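Local coordinates for SusD superfamily protein (Bacteroides fragilis NCTC 9343, PDB 3NQP), which probably binds glycans at the outer membrane as a SusD-type lipoprotein and passes them to a partner transporter, at residues A22-Y27 with A105-D110; G86-R91 with F129-I134; L97-V102 with G118-L123; S172-S177 with A201-L206; T234-V239 with L382-L387. All blocks are in the same frame, centred on the assembly; numbering follows the deposited sequence.

Contact 1. Residues A22-Y27 with A105-D110; sequences AQATAY and ATYLSD
Ala24 on helix 21-37 meets Tyr107 and Leu108 of the loop that joins helix 89-102 to helix 110-135. Just ahead of it, Gln23 turns its amide back to the helix start, where OE1 accepts the backbone N-H groups of Lys19 and Thr20. Ala24 carries the contact with a single methyl. Its CB lies 4.2 Å from Leu108 CD1, and it reaches the Tyr107 ring at the edge, near the ring plane, 4.3 Å from CE1. Tyr107 CG sits beside both backbone N and carbonyl carbon (chi1 53°), which folds the ring across the loop toward the helix. A small residue suits the helix here, since the loop supplies the bulk. The protein belongs to the SusD family, whose N-terminal part is related to TPR helical scaffolds, and this loop is the turn between two antiparallel helices, laid against a third. Thr25, next along, points its OG1 to Glu21 OE2 and to Tyr116 OH of helix 110-135. Tyr27, about a turn beyond Ala24, stacks edge-to-face with Trp18 and packs on helix 89-102, the helix whose Val102 also receives Leu108.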
# COMPACT_ATOMS: atom_id res chain seq x y z
N ALA A 22 14.31 18.03 -23.46
CA ALA A 22 15.21 17.16 -22.68
C ALA A 22 15.21 17.49 -21.18
O ALA A 22 15.27 16.59 -20.34
CB ALA A 22 16.68 17.22 -23.26
N GLN A 23 15.10 18.77 -20.85
CA GLN A 23 15.14 19.19 -19.45
C GLN A 23 13.85 18.82 -18.72
O GLN A 23 13.87 18.31 -17.59
CB GLN A 23 15.39 20.69 -19.37
CG GLN A 23 16.78 21.14 -19.86
CD GLN A 23 16.87 22.65 -19.98
OE1 GLN A 23 16.01 23.30 -20.57
NE2 GLN A 23 17.91 23.22 -19.37
N ALA A 24 12.72 19.08 -19.37
CA ALA A 24 11.43 18.73 -18.79
C ALA A 24 11.35 17.22 -18.58
O ALA A 24 10.93 16.76 -17.53
CB ALA A 24 10.31 19.21 -19.67
N THR A 25 11.76 16.45 -19.58
CA THR A 25 11.71 15.01 -19.50
C THR A 25 12.64 14.46 -18.40
O THR A 25 12.26 13.52 -17.68
CB THR A 25 12.06 14.42 -20.85
OG1 THR A 25 11.07 14.82 -21.79
CG2 THR A 25 12.12 12.86 -20.79
N ALA A 26 13.83 15.04 -18.26
CA ALA A 26 14.75 14.71 -17.17
C ALA A 26 14.08 14.97 -15.80
O ALA A 26 14.20 14.16 -14.89
CB ALA A 26 16.10 15.50 -17.26
N TYR A 27 13.39 16.09 -15.67
CA TYR A 27 12.78 16.41 -14.42
C TYR A 27 11.63 15.43 -14.11
O TYR A 27 11.46 15.04 -12.96
CB TYR A 27 12.31 17.87 -14.44
CG TYR A 27 12.20 18.50 -13.09
CD1 TYR A 27 13.27 19.21 -12.54
CD2 TYR A 27 11.01 18.42 -12.35
CE1 TYR A 27 13.17 19.85 -11.32
CE2 TYR A 27 10.89 19.05 -11.12
CZ TYR A 27 11.98 19.76 -10.61
OH TYR A 27 11.91 20.38 -9.40
N ALA A 105 4.79 26.45 -21.40
CA ALA A 105 5.97 26.15 -22.18
C ALA A 105 5.65 25.96 -23.65
O ALA A 105 4.65 25.31 -23.99
CB ALA A 105 6.64 24.89 -21.66
N THR A 106 6.52 26.46 -24.52
CA THR A 106 6.29 26.38 -25.95
C THR A 106 7.22 25.38 -26.63
O THR A 106 7.08 25.13 -27.82
CB THR A 106 6.45 27.77 -26.60
OG1 THR A 106 7.78 28.25 -26.35
CG2 THR A 106 5.43 28.73 -26.03
N TYR A 107 8.14 24.79 -25.87
CA TYR A 107 9.12 23.83 -26.40
C TYR A 107 8.69 22.36 -26.27
O TYR A 107 9.47 21.48 -26.59
CB TYR A 107 10.46 24.02 -25.68
CG TYR A 107 10.34 23.98 -24.15
CD1 TYR A 107 10.36 22.76 -23.46
CD2 TYR A 107 10.21 25.14 -23.43
CE1 TYR A 107 10.23 22.73 -22.09
CE2 TYR A 107 10.10 25.12 -22.06
CZ TYR A 107 10.10 23.91 -21.40
OH TYR A 107 9.99 23.91 -20.05
N LEU A 108 7.50 22.10 -25.75
CA LEU A 108 6.91 20.75 -25.75
C LEU A 108 5.70 20.75 -26.69
O LEU A 108 4.96 21.72 -26.80
CB LEU A 108 6.44 20.34 -24.33
CG LEU A 108 7.49 20.30 -23.22
CD1 LEU A 108 6.85 20.03 -21.84
CD2 LEU A 108 8.57 19.30 -23.56
N SER A 109 5.47 19.62 -27.32
CA SER A 109 4.22 19.38 -28.00
C SER A 109 3.07 19.48 -26.97
O SER A 109 3.25 19.23 -25.77
CB SER A 109 4.20 17.99 -28.66
OG SER A 109 4.25 16.96 -27.70
N ASP A 110 1.90 19.85 -27.45
CA ASP A 110 0.73 19.82 -26.61
C ASP A 110 0.53 18.45 -25.96
O ASP A 110 0.19 18.40 -24.78
CB ASP A 110 -0.52 20.16 -27.40
CG ASP A 110 -0.52 21.59 -27.94
OD1 ASP A 110 0.37 22.42 -27.65
OD2 ASP A 110 -1.45 21.85 -28.70

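Contact 2. Residues G86-R91 with F129-I134; sequences GDLFGR and FDLYRI
Leu131 divides its two methyls between Leu88 and Phe89. The leucines run alongside each other, pointing opposite ways, Leu88 CD1 resting 4.0 Å from Leu131 CD2 and nearly as close to its CG. The other methyl, Leu131 CD1, comes 3.9 Å from Phe89 CZ, at the far end of a ring that it meets obliquely. With CG anti to the carbonyl carbon, chi1 (-70°) directs the fork of Leu131 outward, and chi2 (173°) turns one methyl to each partner. Leucine suits the place because its fork can serve two neighbours at once. Before Leu88 the chain turns with left-handed backbone angles at Gly86 and Asp87; the first, at phi 72°, is easily adopted by a residue without a side chain. On the helix carrying Leu131, Arg133 lays its guanidinium over the Phe129 ring and joins Asp130 in a salt bridge of 2.8 Å from NH2 to OD1, which probably fixes both groups. The contact ties the turn leading into helix 89-102, and Phe89 beside it, to the late part of helix 110-135. Leu88 packs on Gln41 of helix 39-48, whose His42 binds Asp130 OD2, while Phe129 packs on helices 163-181 and 200-216.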
# COMPACT_ATOMS: atom_id res chain seq x y z
N GLY A 86 6.90 13.16 7.13
CA GLY A 86 7.33 12.11 6.23
C GLY A 86 8.26 12.58 5.12
O GLY A 86 8.39 11.91 4.11
N ASP A 87 8.83 13.77 5.28
CA ASP A 87 9.76 14.38 4.32
C ASP A 87 9.15 14.46 2.92
O ASP A 87 9.86 14.31 1.94
CB ASP A 87 11.08 13.60 4.32
CG ASP A 87 12.29 14.47 3.91
OD1 ASP A 87 12.21 15.71 3.92
OD2 ASP A 87 13.35 13.89 3.60
N LEU A 88 7.84 14.63 2.82
CA LEU A 88 7.23 14.71 1.51
C LEU A 88 7.16 16.12 0.89
O LEU A 88 6.89 16.24 -0.33
CB LEU A 88 5.84 14.09 1.50
CG LEU A 88 5.79 12.60 1.89
CD1 LEU A 88 4.35 12.08 1.87
CD2 LEU A 88 6.67 11.77 0.99
N PHE A 89 7.36 17.17 1.67
CA PHE A 89 7.16 18.52 1.10
C PHE A 89 8.25 18.90 0.09
O PHE A 89 7.98 19.69 -0.83
CB PHE A 89 6.96 19.61 2.17
CG PHE A 89 5.57 19.60 2.76
CD1 PHE A 89 4.49 20.01 1.99
CD2 PHE A 89 5.36 19.13 4.02
CE1 PHE A 89 3.22 19.98 2.50
CE2 PHE A 89 4.09 19.07 4.53
CZ PHE A 89 3.01 19.51 3.78
N GLY A 90 9.46 18.35 0.23
CA GLY A 90 10.49 18.62 -0.78
C GLY A 90 10.03 18.10 -2.15
O GLY A 90 10.11 18.81 -3.18
N ARG A 91 9.50 16.87 -2.15
CA ARG A 91 8.94 16.26 -3.37
C ARG A 91 7.80 17.08 -3.96
O ARG A 91 7.76 17.31 -5.18
CB ARG A 91 8.45 14.86 -3.05
CG ARG A 91 9.58 13.86 -2.95
CD ARG A 91 9.16 12.72 -2.07
NE ARG A 91 10.16 11.68 -2.06
CZ ARG A 91 11.06 11.49 -1.11
NH1 ARG A 91 11.12 12.27 -0.02
NH2 ARG A 91 11.91 10.51 -1.25
N PHE A 129 -2.74 12.93 -0.45
CA PHE A 129 -3.72 11.96 0.07
C PHE A 129 -3.07 11.09 1.16
O PHE A 129 -3.73 10.76 2.16
CB PHE A 129 -4.30 11.11 -1.07
CG PHE A 129 -5.35 10.10 -0.65
CD1 PHE A 129 -6.41 10.45 0.16
CD2 PHE A 129 -5.28 8.79 -1.11
CE1 PHE A 129 -7.38 9.52 0.51
CE2 PHE A 129 -6.22 7.85 -0.77
CZ PHE A 129 -7.30 8.22 0.05
N ASP A 130 -1.80 10.72 1.00
CA ASP A 130 -1.05 10.11 2.12
C ASP A 130 -1.01 11.10 3.31
O ASP A 130 -1.31 10.71 4.47
CB ASP A 130 0.36 9.70 1.72
CG ASP A 130 0.43 8.26 1.13
OD1 ASP A 130 -0.62 7.62 0.92
OD2 ASP A 130 1.55 7.80 0.87
N LEU A 131 -0.66 12.36 3.06
CA LEU A 131 -0.57 13.34 4.15
C LEU A 131 -1.94 13.50 4.84
O LEU A 131 -2.02 13.56 6.06
CB LEU A 131 -0.03 14.69 3.66
CG LEU A 131 1.47 14.68 3.28
CD1 LEU A 131 1.82 15.99 2.67
CD2 LEU A 131 2.42 14.40 4.44
N TYR A 132 -3.02 13.51 4.06
CA TYR A 132 -4.38 13.62 4.66
C TYR A 132 -4.75 12.42 5.51
O TYR A 132 -5.31 12.55 6.58
CB TYR A 132 -5.42 13.82 3.54
CG TYR A 132 -6.87 13.79 3.90
CD1 TYR A 132 -7.54 12.60 4.04
CD2 TYR A 132 -7.59 14.99 4.11
CE1 TYR A 132 -8.87 12.55 4.35
CE2 TYR A 132 -8.96 14.97 4.40
CZ TYR A 132 -9.60 13.74 4.51
OH TYR A 132 -10.95 13.66 4.78
N ARG A 133 -4.45 11.21 5.03
CA ARG A 133 -4.78 10.01 5.79
C ARG A 133 -3.93 9.83 7.05
O ARG A 133 -4.37 9.24 8.04
CB ARG A 133 -4.68 8.78 4.90
CG ARG A 133 -5.76 8.80 3.81
CD ARG A 133 -5.75 7.50 3.00
NE ARG A 133 -4.56 7.40 2.19
CZ ARG A 133 -4.29 6.40 1.39
NH1 ARG A 133 -5.16 5.39 1.24
NH2 ARG A 133 -3.18 6.42 0.69
N ILE A 134 -2.70 10.31 7.00
CA ILE A 134 -1.78 10.19 8.13
C ILE A 134 -2.01 11.32 9.13
O ILE A 134 -2.09 11.07 10.29
CB ILE A 134 -0.32 10.20 7.65
CG1 ILE A 134 -0.02 8.96 6.82
CG2 ILE A 134 0.72 10.38 8.83
CD1 ILE A 134 0.02 7.66 7.64

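Contact 3. Residues L97-V102 with G118-L123; sequences LFIARV and GEVYGL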
# COMPACT_ATOMS: atom_id res chain seq x y z
N LEU A 97 6.98 23.32 -8.82
CA LEU A 97 7.91 23.98 -9.72
C LEU A 97 7.71 23.48 -11.15
O LEU A 97 7.71 24.25 -12.09
CB LEU A 97 9.35 23.70 -9.27
CG LEU A 97 10.48 24.46 -9.99
CD1 LEU A 97 10.24 25.96 -9.89
CD2 LEU A 97 11.85 24.09 -9.40
N PHE A 98 7.55 22.17 -11.34
CA PHE A 98 7.31 21.66 -12.67
C PHE A 98 6.05 22.28 -13.28
O PHE A 98 6.04 22.66 -14.46
CB PHE A 98 7.20 20.16 -12.69
CG PHE A 98 7.12 19.57 -14.07
CD1 PHE A 98 8.27 19.14 -14.74
CD2 PHE A 98 5.90 19.39 -14.70
CE1 PHE A 98 8.18 18.56 -16.01
CE2 PHE A 98 5.83 18.83 -15.98
CZ PHE A 98 6.99 18.44 -16.64
N ILE A 99 4.99 22.38 -12.49
CA ILE A 99 3.72 22.88 -12.99
C ILE A 99 3.87 24.35 -13.40
O ILE A 99 3.50 24.73 -14.51
CB ILE A 99 2.59 22.73 -11.97
CG1 ILE A 99 2.22 21.25 -11.81
CG2 ILE A 99 1.40 23.53 -12.39
CD1 ILE A 99 1.18 20.99 -10.66
N ALA A 100 4.44 25.15 -12.50
CA ALA A 100 4.75 26.57 -12.78
C ALA A 100 5.58 26.72 -14.08
O ALA A 100 5.25 27.52 -14.94
CB ALA A 100 5.50 27.20 -11.57
N ARG A 101 6.62 25.93 -14.25
CA ARG A 101 7.47 26.09 -15.45
C ARG A 101 6.89 25.60 -16.76
O ARG A 101 7.21 26.13 -17.83
CB ARG A 101 8.82 25.43 -15.26
CG ARG A 101 9.70 26.14 -14.24
CD ARG A 101 11.15 25.68 -14.43
NE ARG A 101 11.92 25.62 -13.19
CZ ARG A 101 13.25 25.55 -13.12
NH1 ARG A 101 13.99 25.54 -14.23
NH2 ARG A 101 13.84 25.51 -11.93
N VAL A 102 6.08 24.56 -16.70
CA VAL A 102 5.68 23.83 -17.89
C VAL A 102 4.28 24.25 -18.40
O VAL A 102 4.01 24.12 -19.59
CB VAL A 102 5.79 22.30 -17.66
CG1 VAL A 102 5.05 21.53 -18.74
CG2 VAL A 102 7.23 21.89 -17.58
N GLY A 118 -0.66 15.87 -16.61
CA GLY A 118 -1.52 14.85 -16.05
C GLY A 118 -0.77 14.07 -14.98
O GLY A 118 -1.31 13.77 -13.91
N GLU A 119 0.48 13.76 -15.25
CA GLU A 119 1.25 12.93 -14.31
C GLU A 119 1.49 13.74 -13.04
O GLU A 119 1.29 13.22 -11.93
CB GLU A 119 2.58 12.47 -14.90
CG GLU A 119 2.43 11.44 -16.01
CD GLU A 119 3.75 10.89 -16.51
OE1 GLU A 119 4.62 11.69 -16.82
OE2 GLU A 119 3.92 9.64 -16.63
N VAL A 120 1.87 15.01 -13.19
CA VAL A 120 2.36 15.77 -12.07
C VAL A 120 1.21 16.21 -11.16
O VAL A 120 1.34 16.18 -9.96
CB VAL A 120 3.27 16.94 -12.51
CG1 VAL A 120 3.56 17.85 -11.37
CG2 VAL A 120 4.59 16.35 -13.12
N TYR A 121 0.05 16.56 -11.73
CA TYR A 121 -1.14 16.82 -10.89
C TYR A 121 -1.64 15.57 -10.20
O TYR A 121 -2.05 15.63 -9.04
CB TYR A 121 -2.25 17.42 -11.71
CG TYR A 121 -2.12 18.90 -11.98
CD1 TYR A 121 -2.60 19.84 -11.05
CD2 TYR A 121 -1.60 19.38 -13.17
CE1 TYR A 121 -2.54 21.20 -11.29
CE2 TYR A 121 -1.51 20.77 -13.41
CZ TYR A 121 -2.01 21.66 -12.46
OH TYR A 121 -1.97 23.01 -12.67
N GLY A 122 -1.58 14.43 -10.89
CA GLY A 122 -1.90 13.16 -10.27
C GLY A 122 -1.02 12.85 -9.06
O GLY A 122 -1.50 12.36 -8.03
N LEU A 123 0.27 13.08 -9.21
CA LEU A 123 1.23 12.78 -8.16
C LEU A 123 1.12 13.76 -7.02
O LEU A 123 1.37 13.39 -5.85
CB LEU A 123 2.65 12.78 -8.72
CG LEU A 123 3.02 11.59 -9.60
CD1 LEU A 123 4.46 11.76 -10.17
CD2 LEU A 123 2.89 10.23 -8.89
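Ile99 is the main bump of this helix pair, fitted between Val120 and Tyr121. Its terminal methyl CD1 stands over the middle of the Tyr121 ring, 3.7 Å from the centroid and only 9° off the normal, a clear CH-pi contact. The other branch, CG2, lies 3.4 Å from Tyr121 OH, so the isoleucine covers the ring from its centre to its hydroxyl end. CG1 meanwhile passes Val120 CG1 at 3.7 Å. Tyr121 has its CG anti to the carbonyl carbon (chi1 -80°), which swings the ring toward the other helix although its CB leaves the backbone obliquely. Val120 fills the adjoining hollow with its second methyl: CG2 touches Phe98 CD2 at 3.7 Å, meeting that ring obliquely. Val102 CG2 covers one face of Phe98 from within its own helix. Beta-branched residues suit this interface because the two short arms of Ile99 and Val120 interlock near the backbone; the axes approach to 10.2 Å. The segments run nearly antiparallel, at 149°, as expected for a helical hairpin joined by one loop. Helix 21-37 flanks the pair, with Tyr27 on Phe98 and Ile28 on Val120, and helix 163-181 packs against Tyr121 through Asp173, Lys176 and Ser177.

Contact 4. Residues S172-S177 with A201-L206; sequences SDLNKS and AATECL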
# COMPACT_ATOMS: atom_id res chain seq x y z
N SER A 172 -9.33 18.77 -6.56
CA SER A 172 -9.04 19.68 -7.66
C SER A 172 -7.91 19.14 -8.53
O SER A 172 -8.01 19.10 -9.76
CB SER A 172 -8.68 21.05 -7.11
OG SER A 172 -8.32 21.89 -8.17
N ASP A 173 -6.86 18.65 -7.87
CA ASP A 173 -5.71 18.06 -8.58
C ASP A 173 -6.04 16.80 -9.35
O ASP A 173 -5.52 16.59 -10.43
CB ASP A 173 -4.50 17.83 -7.65
CG ASP A 173 -3.79 19.13 -7.29
OD1 ASP A 173 -4.01 20.14 -8.00
OD2 ASP A 173 -3.01 19.14 -6.31
N LEU A 174 -6.92 15.97 -8.80
CA LEU A 174 -7.29 14.76 -9.53
C LEU A 174 -8.07 15.14 -10.80
O LEU A 174 -7.85 14.57 -11.87
CB LEU A 174 -8.13 13.85 -8.66
CG LEU A 174 -7.35 13.16 -7.51
CD1 LEU A 174 -8.31 12.53 -6.47
CD2 LEU A 174 -6.37 12.12 -8.06
N ASN A 175 -8.99 16.08 -10.67
CA ASN A 175 -9.75 16.54 -11.84
C ASN A 175 -8.86 17.18 -12.90
O ASN A 175 -9.08 16.96 -14.06
CB ASN A 175 -10.87 17.53 -11.46
CG ASN A 175 -12.07 16.84 -10.78
OD1 ASN A 175 -12.28 15.63 -10.88
ND2 ASN A 175 -12.87 17.65 -10.10
N LYS A 176 -7.89 17.98 -12.49
CA LYS A 176 -6.97 18.60 -13.44
C LYS A 176 -6.13 17.50 -14.12
O LYS A 176 -5.91 17.56 -15.31
CB LYS A 176 -6.08 19.60 -12.74
CG LYS A 176 -5.59 20.73 -13.61
CD LYS A 176 -6.65 21.72 -14.03
CE LYS A 176 -6.00 23.00 -14.62
NZ LYS A 176 -6.64 23.46 -15.88
N SER A 177 -5.68 16.50 -13.35
CA SER A 177 -4.97 15.33 -13.91
C SER A 177 -5.79 14.71 -15.03
O SER A 177 -5.27 14.52 -16.11
CB SER A 177 -4.57 14.29 -12.84
OG SER A 177 -3.87 13.13 -13.41
N ALA A 201 -4.95 5.78 -16.10
CA ALA A 201 -5.47 4.71 -15.26
C ALA A 201 -5.10 4.88 -13.78
O ALA A 201 -5.88 4.60 -12.91
CB ALA A 201 -4.99 3.40 -15.77
N ALA A 202 -3.88 5.28 -13.53
CA ALA A 202 -3.41 5.45 -12.18
C ALA A 202 -4.19 6.55 -11.48
O ALA A 202 -4.56 6.40 -10.29
CB ALA A 202 -1.89 5.74 -12.17
N THR A 203 -4.43 7.66 -12.20
CA THR A 203 -5.27 8.72 -11.66
C THR A 203 -6.69 8.22 -11.37
O THR A 203 -7.30 8.57 -10.33
CB THR A 203 -5.31 9.95 -12.57
OG1 THR A 203 -4.04 10.60 -12.50
CG2 THR A 203 -6.44 10.97 -12.10
N GLU A 204 -7.23 7.40 -12.26
CA GLU A 204 -8.57 6.84 -12.03
C GLU A 204 -8.59 5.91 -10.79
O GLU A 204 -9.55 5.92 -10.03
CB GLU A 204 -9.10 6.12 -13.26
CG GLU A 204 -9.42 7.05 -14.40
CD GLU A 204 -10.57 6.59 -15.24
OE1 GLU A 204 -11.71 6.97 -14.89
OE2 GLU A 204 -10.35 5.84 -16.19
N CYS A 205 -7.54 5.10 -10.59
CA CYS A 205 -7.41 4.29 -9.39
C CYS A 205 -7.38 5.15 -8.12
O CYS A 205 -8.10 4.90 -7.16
CB CYS A 205 -6.13 3.46 -9.41
SG CYS A 205 -6.25 2.04 -10.53
N LEU A 206 -6.52 6.14 -8.13
CA LEU A 206 -6.45 7.10 -7.05
C LEU A 206 -7.80 7.75 -6.83
O LEU A 206 -8.20 7.95 -5.67
CB LEU A 206 -5.36 8.15 -7.31
CG LEU A 206 -5.05 9.14 -6.20
CD1 LEU A 206 -4.78 8.44 -4.86
CD2 LEU A 206 -3.83 9.97 -6.62
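Helices 163-181 and 200-216 pack here as buried, nearly antiparallel neighbours, joined by a hydroxyl pair, Ser177 and Thr203, and a leucine pair, Leu174 and Leu206. Thr203 OG1 donates to Ser177 OG across 2.7 Å. At Ser177 chi1 of 179° swings OG away from the backbone N and out toward the facing helix. Each hydroxyl has a second partner: Trp198 NE1 gives its N-H to Thr203 OG1, and Ser177 OG bonds to the carbonyl oxygen of Gly118 on helix 110-135. The result is a short relay that satisfies polar atoms in a buried place and may strengthen each bond by polarising the next. Small hydroxyl residues fit because the backbones come close, Ser177 CA and Thr203 CA lying 7.0 Å apart. Such antiparallel packing of successive helices is in keeping with the TPR-related scaffold of the SusD family; the two segments cross at 152°. One turn along, the leucines meet at about a right angle, with Leu174 CD2 3.6 Å from Leu206 CD2 and 3.8 Å from Leu206 CG. Thr203 CG2, the apolar arm of the threonine, sits 3.9 Å from Leu174 O. Leu174 also packs on Ala125, and Leu206 on Phe129, both of helix 110-135.

Contact 5. Residues T234-V239 with L382-L387; sequences THLESV and LPWVYL
Trp384 and Val385, in the first turns of helix 382-396, meet Leu236 and Val239 of helix 228-241. Leu382 opens the helix and bends its side chain toward the partner, but the direct touching begins later. Pro383 follows, well placed because a residue in the first helical turn can spare its backbone N-H; its ring packs on helix 399-414. Trp384 has its CG anti to the backbone N (chi1 177°), and the indole reaches across so that CZ3 lies 3.6 Å from Leu236 CD2. Leucine and indole cross at about a right angle, the methyl approaching the six-membered ring obliquely. A large flat side chain suits this position because the long indole, whose CB points to one side, carries its far rim to Leu236. Val385 sits at the nearest backbone approach, its CA 6.2 Å from Leu236 CA. Its CG1 packs 3.4 Å from the carbonyl oxygen Leu236 O and 4.0 Å from Leu236 CB, while CG2 meets Val239 CG1 at 3.8 Å. The compact fork of valine thus lies between two residues a turn apart. The segments run at 144°, close to antiparallel. Helix 200-216 lies against both, with Glu204 bonded to His235 ND1 and Ser238 OG, and helix 382-396 itself follows strand 377-381, which pairs with strand 265-269.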
# COMPACT_ATOMS: atom_id res chain seq x y z
N THR A 234 -17.57 4.85 -10.81
CA THR A 234 -17.39 5.11 -12.21
C THR A 234 -15.91 4.98 -12.58
O THR A 234 -15.57 4.45 -13.62
CB THR A 234 -17.95 6.54 -12.55
OG1 THR A 234 -19.38 6.49 -12.38
CG2 THR A 234 -17.61 6.96 -14.00
N HIS A 235 -15.02 5.51 -11.75
CA HIS A 235 -13.60 5.52 -12.10
C HIS A 235 -13.02 4.13 -11.99
O HIS A 235 -12.24 3.71 -12.85
CB HIS A 235 -12.84 6.59 -11.29
CG HIS A 235 -13.13 7.98 -11.78
ND1 HIS A 235 -12.66 8.43 -12.99
CD2 HIS A 235 -13.93 8.97 -11.29
CE1 HIS A 235 -13.13 9.66 -13.22
NE2 HIS A 235 -13.91 10.00 -12.20
N LEU A 236 -13.44 3.36 -10.98
CA LEU A 236 -12.91 2.00 -10.86
C LEU A 236 -13.41 1.10 -11.99
O LEU A 236 -12.66 0.25 -12.49
CB LEU A 236 -13.25 1.41 -9.48
CG LEU A 236 -12.52 2.14 -8.34
CD1 LEU A 236 -13.28 2.01 -7.05
CD2 LEU A 236 -11.04 1.67 -8.20
N GLU A 237 -14.68 1.27 -12.39
CA GLU A 237 -15.21 0.47 -13.50
C GLU A 237 -14.53 0.87 -14.78
O GLU A 237 -14.36 0.05 -15.66
CB GLU A 237 -16.76 0.60 -13.65
CG GLU A 237 -17.44 -0.10 -12.50
CD GLU A 237 -18.93 -0.17 -12.56
OE1 GLU A 237 -19.54 0.73 -13.17
OE2 GLU A 237 -19.46 -1.12 -11.94
N SER A 238 -14.16 2.13 -14.90
CA SER A 238 -13.40 2.58 -16.08
C SER A 238 -12.06 1.87 -16.18
O SER A 238 -11.63 1.42 -17.27
CB SER A 238 -13.16 4.10 -16.02
OG SER A 238 -12.46 4.56 -17.17
N VAL A 239 -11.39 1.76 -15.02
CA VAL A 239 -10.16 1.00 -14.94
C VAL A 239 -10.37 -0.44 -15.40
O VAL A 239 -9.56 -0.95 -16.18
CB VAL A 239 -9.49 1.08 -13.55
CG1 VAL A 239 -8.25 0.14 -13.49
CG2 VAL A 239 -9.10 2.56 -13.21
N LEU A 382 -5.00 -5.11 -10.58
CA LEU A 382 -6.42 -5.31 -10.84
C LEU A 382 -7.23 -5.89 -9.66
O LEU A 382 -8.34 -5.43 -9.44
CB LEU A 382 -6.61 -6.17 -12.12
CG LEU A 382 -7.92 -6.03 -12.87
CD1 LEU A 382 -8.04 -4.53 -13.36
CD2 LEU A 382 -7.93 -7.08 -14.05
N PRO A 383 -6.72 -6.91 -8.89
CA PRO A 383 -7.55 -7.38 -7.78
C PRO A 383 -7.87 -6.30 -6.71
O PRO A 383 -8.89 -6.40 -6.00
CB PRO A 383 -6.72 -8.53 -7.15
CG PRO A 383 -5.86 -9.04 -8.29
CD PRO A 383 -5.52 -7.73 -9.05
N TRP A 384 -7.02 -5.29 -6.60
CA TRP A 384 -7.34 -4.12 -5.74
C TRP A 384 -8.60 -3.44 -6.28
O TRP A 384 -9.46 -3.01 -5.50
CB TRP A 384 -6.15 -3.15 -5.63
CG TRP A 384 -6.44 -1.90 -4.82
CD1 TRP A 384 -6.24 -1.72 -3.49
CD2 TRP A 384 -6.96 -0.70 -5.32
NE1 TRP A 384 -6.64 -0.47 -3.12
CE2 TRP A 384 -7.10 0.18 -4.23
CE3 TRP A 384 -7.36 -0.27 -6.60
CZ2 TRP A 384 -7.61 1.48 -4.36
CZ3 TRP A 384 -7.83 1.00 -6.74
CH2 TRP A 384 -7.96 1.86 -5.64
N VAL A 385 -8.73 -3.34 -7.60
CA VAL A 385 -9.87 -2.65 -8.20
C VAL A 385 -11.13 -3.47 -7.87
O VAL A 385 -12.14 -2.93 -7.37
CB VAL A 385 -9.69 -2.36 -9.73
CG1 VAL A 385 -10.95 -1.74 -10.27
CG2 VAL A 385 -8.41 -1.46 -10.03
N TYR A 386 -11.02 -4.77 -8.05
CA TYR A 386 -12.11 -5.65 -7.67
C TYR A 386 -12.55 -5.56 -6.20
O TYR A 386 -13.74 -5.50 -5.93
CB TYR A 386 -11.76 -7.12 -7.96
CG TYR A 386 -11.52 -7.55 -9.39
CD1 TYR A 386 -12.20 -6.99 -10.46
CD2 TYR A 386 -10.70 -8.67 -9.64
CE1 TYR A 386 -11.98 -7.45 -11.76
CE2 TYR A 386 -10.49 -9.11 -10.93
CZ TYR A 386 -11.15 -8.52 -11.98
OH TYR A 386 -10.93 -8.98 -13.22
N LEU A 387 -11.61 -5.61 -5.24
CA LEU A 387 -12.01 -5.61 -3.83
C LEU A 387 -12.49 -4.23 -3.37
O LEU A 387 -13.29 -4.12 -2.45
CB LEU A 387 -10.89 -6.20 -2.95
CG LEU A 387 -10.69 -7.72 -3.24
CD1 LEU A 387 -9.45 -8.18 -2.54
CD2 LEU A 387 -11.91 -8.56 -2.84

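All five contacts are buried, but their depth differs: contact 1 lies about 31 Å from the chain centre and contact 2 about 14 Å (centre to centre). Contacts 2 and 3 hold the same two helices, 89-102 and 110-135, at two levels, about 17 Å apart between centres, and contact 1 adds the loop between them. Contacts 3, 4 and 5 form a series, contact 4 touching each of its neighbours. Contact 1 is the smallest and loosest, a methyl against a loop; contact 3 relies on an aromatic face, contact 5 on aliphatic side chains and the rim of an indole, and contact 4 alone carries a hydrogen bond between its segments. Contact 5 also spans the longest sequence separation, joining an earlier helix to the C-terminal part.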